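Local coordinates for methylocystis parvus OBBP MbnE (Methylocystis parvus OBBP, PDB 5ICQ), which probably binds the copper chelator methanobactin in the periplasm, as a solute-binding protein of the transport machinery for that compound, at residues Tyr111-Asp119 against Thr128-His136. Sequence-based numbering, arbitrary orientation.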
loop_
_atom_site.group_PDB
_atom_site.type_symbol
_atom_site.label_atom_id
_atom_site.label_comp_id
_atom_site.label_asym_id
_atom_site.label_seq_id
_atom_site.Cartn_x
_atom_site.Cartn_y
_atom_site.Cartn_z
ATOM N N TYR A 111 -1.842 -11.914 -15.446
ATOM C CA TYR A 111 -2.374 -12.508 -16.662
ATOM C C TYR A 111 -1.670 -11.912 -17.874
ATOM O O TYR A 111 -0.994 -10.889 -17.754
ATOM C CB TYR A 111 -3.892 -12.290 -16.736
ATOM C CG TYR A 111 -4.606 -13.102 -15.666
ATOM C CD1 TYR A 111 -4.845 -14.463 -15.845
ATOM C CD2 TYR A 111 -5.011 -12.511 -14.465
ATOM C CE1 TYR A 111 -5.488 -15.223 -14.852
ATOM C CE2 TYR A 111 -5.663 -13.255 -13.470
ATOM C CZ TYR A 111 -5.884 -14.616 -13.672
ATOM O OH TYR A 111 -6.513 -15.381 -12.689
ATOM N N PRO A 112 -1.740 -12.572 -19.038
ATOM C CA PRO A 112 -0.900 -12.146 -20.171
ATOM C C PRO A 112 -1.145 -10.703 -20.597
ATOM O O PRO A 112 -2.278 -10.205 -20.609
ATOM C CB PRO A 112 -1.280 -13.125 -21.290
ATOM C CG PRO A 112 -1.678 -14.407 -20.529
ATOM C CD PRO A 112 -2.395 -13.870 -19.297
ATOM N N LEU A 113 -0.049 -10.036 -20.956
ATOM C CA LEU A 113 -0.097 -8.725 -21.590
ATOM C C LEU A 113 0.940 -8.753 -22.711
ATOM O O LEU A 113 0.746 -9.467 -23.700
ATOM C CB LEU A 113 0.149 -7.601 -20.575
ATOM C CG LEU A 113 -0.157 -6.163 -21.053
ATOM C CD1 LEU A 113 -1.483 -6.073 -21.850
ATOM C CD2 LEU A 113 -0.172 -5.179 -19.886
ATOM N N ILE A 114 2.057 -8.035 -22.565
ATOM C CA ILE A 114 3.097 -8.109 -23.594
ATOM C C ILE A 114 3.625 -9.538 -23.721
ATOM O O ILE A 114 3.913 -10.014 -24.828
ATOM C CB ILE A 114 4.223 -7.102 -23.300
ATOM C CG1 ILE A 114 3.738 -5.679 -23.568
ATOM C CG2 ILE A 114 5.459 -7.400 -24.163
ATOM C CD1 ILE A 114 4.679 -4.599 -23.037
ATOM N N ALA A 115 3.746 -10.255 -22.603
ATOM C CA ALA A 115 4.023 -11.688 -22.661
ATOM C C ALA A 115 2.711 -12.440 -22.838
ATOM O O ALA A 115 1.802 -12.312 -22.009
ATOM C CB ALA A 115 4.738 -12.168 -21.395
ATOM N N GLN A 116 2.611 -13.237 -23.908
ATOM C CA GLN A 116 1.391 -14.003 -24.126
ATOM C C GLN A 116 1.340 -15.276 -23.289
ATOM O O GLN A 116 0.247 -15.804 -23.064
ATOM C CB GLN A 116 1.214 -14.336 -25.615
ATOM C CG GLN A 116 2.099 -15.427 -26.158
ATOM C CD GLN A 116 1.789 -15.730 -27.623
ATOM O OE1 GLN A 116 1.286 -14.872 -28.352
ATOM N NE2 GLN A 116 2.073 -16.954 -28.050
ATOM N N SER A 117 2.479 -15.764 -22.797
ATOM C CA SER A 117 2.485 -16.927 -21.913
ATOM C C SER A 117 3.815 -16.962 -21.178
ATOM O O SER A 117 4.741 -16.209 -21.497
ATOM C CB SER A 117 2.245 -18.234 -22.686
ATOM O OG SER A 117 3.369 -18.569 -23.485
ATOM N N ILE A 118 3.894 -17.855 -20.181
ATOM C CA ILE A 118 5.084 -17.985 -19.356
ATOM C C ILE A 118 5.433 -19.458 -19.191
ATOM O O ILE A 118 4.579 -20.347 -19.263
ATOM C CB ILE A 118 4.929 -17.314 -17.971
ATOM C CG1 ILE A 118 3.780 -17.943 -17.184
ATOM C CG2 ILE A 118 4.711 -15.810 -18.112
ATOM C CD1 ILE A 118 3.840 -17.623 -15.712
ATOM N N ASP A 119 6.729 -19.708 -19.012
ATOM C CA ASP A 119 7.255 -21.020 -18.648
ATOM C C ASP A 119 7.904 -20.880 -17.284
ATOM O O ASP A 119 8.896 -20.162 -17.144
ATOM C CB ASP A 119 8.286 -21.532 -19.653
ATOM C CG ASP A 119 7.665 -21.976 -20.953
ATOM O OD1 ASP A 119 8.408 -22.067 -21.952
ATOM O OD2 ASP A 119 6.442 -22.234 -20.975
ATOM N N THR A 128 10.657 -18.124 -18.103
ATOM C CA THR A 128 10.792 -17.610 -19.459
ATOM C C THR A 128 9.476 -16.980 -19.888
ATOM O O THR A 128 8.408 -17.582 -19.728
ATOM C CB THR A 128 11.191 -18.710 -20.450
ATOM O OG1 THR A 128 12.485 -19.220 -20.101
ATOM C CG2 THR A 128 11.244 -18.153 -21.876
ATOM N N PHE A 129 9.557 -15.773 -20.432
ATOM C CA PHE A 129 8.397 -15.074 -20.968
ATOM C C PHE A 129 8.382 -15.228 -22.480
ATOM O O PHE A 129 9.390 -14.962 -23.142
ATOM C CB PHE A 129 8.434 -13.596 -20.589
ATOM C CG PHE A 129 8.351 -13.359 -19.113
ATOM C CD1 PHE A 129 7.120 -13.273 -18.484
ATOM C CD2 PHE A 129 9.501 -13.221 -18.354
ATOM C CE1 PHE A 129 7.030 -13.049 -17.102
ATOM C CE2 PHE A 129 9.426 -12.998 -16.979
ATOM C CZ PHE A 129 8.188 -12.914 -16.352
ATOM N N HIS A 130 7.246 -15.664 -23.019
ATOM C CA HIS A 130 7.025 -15.716 -24.462
ATOM C C HIS A 130 6.284 -14.449 -24.871
ATOM O O HIS A 130 5.120 -14.265 -24.507
ATOM C CB HIS A 130 6.215 -16.950 -24.852
ATOM C CG HIS A 130 6.957 -18.238 -24.721
ATOM N ND1 HIS A 130 7.344 -18.755 -23.503
ATOM C CD2 HIS A 130 7.364 -19.129 -25.656
ATOM C CE1 HIS A 130 7.967 -19.903 -23.695
ATOM N NE2 HIS A 130 7.987 -20.157 -24.991
ATOM N N LEU A 131 6.947 -13.589 -25.647
ATOM C CA LEU A 131 6.371 -12.298 -25.999
ATOM C C LEU A 131 5.327 -12.429 -27.099
ATOM O O LEU A 131 5.469 -13.239 -28.019
ATOM C CB LEU A 131 7.467 -11.330 -26.448
ATOM C CG LEU A 131 8.658 -11.203 -25.497
ATOM C CD1 LEU A 131 9.661 -10.190 -26.031
ATOM C CD2 LEU A 131 8.172 -10.812 -24.122
ATOM N N ASP A 132 4.288 -11.605 -27.013
ATOM C CA ASP A 132 3.225 -11.599 -28.021
ATOM C C ASP A 132 3.741 -10.921 -29.285
ATOM O O ASP A 132 4.108 -9.738 -29.232
ATOM C CB ASP A 132 1.995 -10.858 -27.496
ATOM C CG ASP A 132 0.744 -11.114 -28.335
ATOM O OD1 ASP A 132 0.849 -11.180 -29.578
ATOM O OD2 ASP A 132 -0.343 -11.263 -27.737
ATOM N N PRO A 133 3.769 -11.607 -30.434
ATOM C CA PRO A 133 4.281 -10.971 -31.658
ATOM C C PRO A 133 3.424 -9.814 -32.150
ATOM O O PRO A 133 3.882 -9.051 -33.016
ATOM C CB PRO A 133 4.306 -12.130 -32.671
ATOM C CG PRO A 133 3.270 -13.084 -32.175
ATOM C CD PRO A 133 3.298 -12.986 -30.668
ATOM N N ARG A 134 2.210 -9.648 -31.623
ATOM C CA ARG A 134 1.386 -8.492 -31.962
ATOM C C ARG A 134 1.844 -7.210 -31.270
ATOM O O ARG A 134 1.444 -6.119 -31.688
ATOM C CB ARG A 134 -0.076 -8.759 -31.586
ATOM C CG ARG A 134 -0.720 -9.962 -32.258
ATOM C CD ARG A 134 -2.085 -10.283 -31.617
ATOM N NE ARG A 134 -1.947 -11.051 -30.373
ATOM C CZ ARG A 134 -2.966 -11.517 -29.654
ATOM N NH1 ARG A 134 -4.220 -11.307 -30.046
ATOM N NH2 ARG A 134 -2.734 -12.207 -28.545
ATOM N N ALA A 135 2.655 -7.307 -30.222
ATOM C CA ALA A 135 2.929 -6.146 -29.380
ATOM C C ALA A 135 3.836 -5.144 -30.087
ATOM O O ALA A 135 4.851 -5.520 -30.681
ATOM C CB ALA A 135 3.583 -6.591 -28.068
ATOM N N HIS A 136 3.486 -3.858 -29.995
ATOM C CA HIS A 136 4.339 -2.809 -30.548
ATOM C C HIS A 136 4.195 -1.533 -29.738
ATOM O O HIS A 136 3.179 -1.309 -29.075
ATOM C CB HIS A 136 4.042 -2.527 -32.034
ATOM C CG HIS A 136 2.623 -2.154 -32.334
ATOM N ND1 HIS A 136 2.106 -0.899 -32.082
ATOM C CD2 HIS A 136 1.626 -2.858 -32.926
ATOM C CE1 HIS A 136 0.845 -0.857 -32.478
ATOM N NE2 HIS A 136 0.530 -2.034 -32.991
HETATM O O HOH W 1 -0.725 -11.396 -24.928
#
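Asp119 and Thr128 form a hydrogen-bonded pair of an antiparallel beta hairpin that is interrupted by a classic beta bulge. Both of their backbone bonds are present, Asp119 N to Thr128 O (2.8 Å) and Thr128 N to Asp119 O (2.9 Å), and His130 N continues the ladder to Ser117 O. The bulge follows: Gln116 and Ser117 both face His130, whose O accepts Gln116 N at 2.8 Å and, weakly, Ser117 N. Beyond it the register has slipped by one residue, and Asp132 N reaches Ile114 O in a nearly straight bond (2.7 Å, 171° at the hydrogen). In this family 5 solute-binding protein the hairpin belongs to an antiparallel sheet, strand 109-120 also pairing with 100-103 and strand 126-131 with 180-184.

Apolar contacts gather on the face carrying Ile118 and Phe129. Ala115 CB lies 3.9 Å from Phe129 CD1; Ile118 CG2 approaches the same ring carbon in one of two modelled conformers, a less certain contact.

A polar group forms just past the end of the second strand. The CG of Asp132 stands anti to its backbone N (chi1 -165°), and the carboxylate binds Arg134 side-on through NE and NH2 while OD1 also takes Arg134 N, an Asx turn. The Gln116 side chain crosses that of Asp132 at about a right angle, OE1 lying 3.8 Å from Asp132 CG, with amide and carboxylate planes 80° apart. Replacing Asp132 with an alanine would probably leave the Arg134 guanidinium without its anionic mate and freer to turn. One water joins the two segments here, donating to Leu113 O at 2.7 Å and to Asp132 OD2.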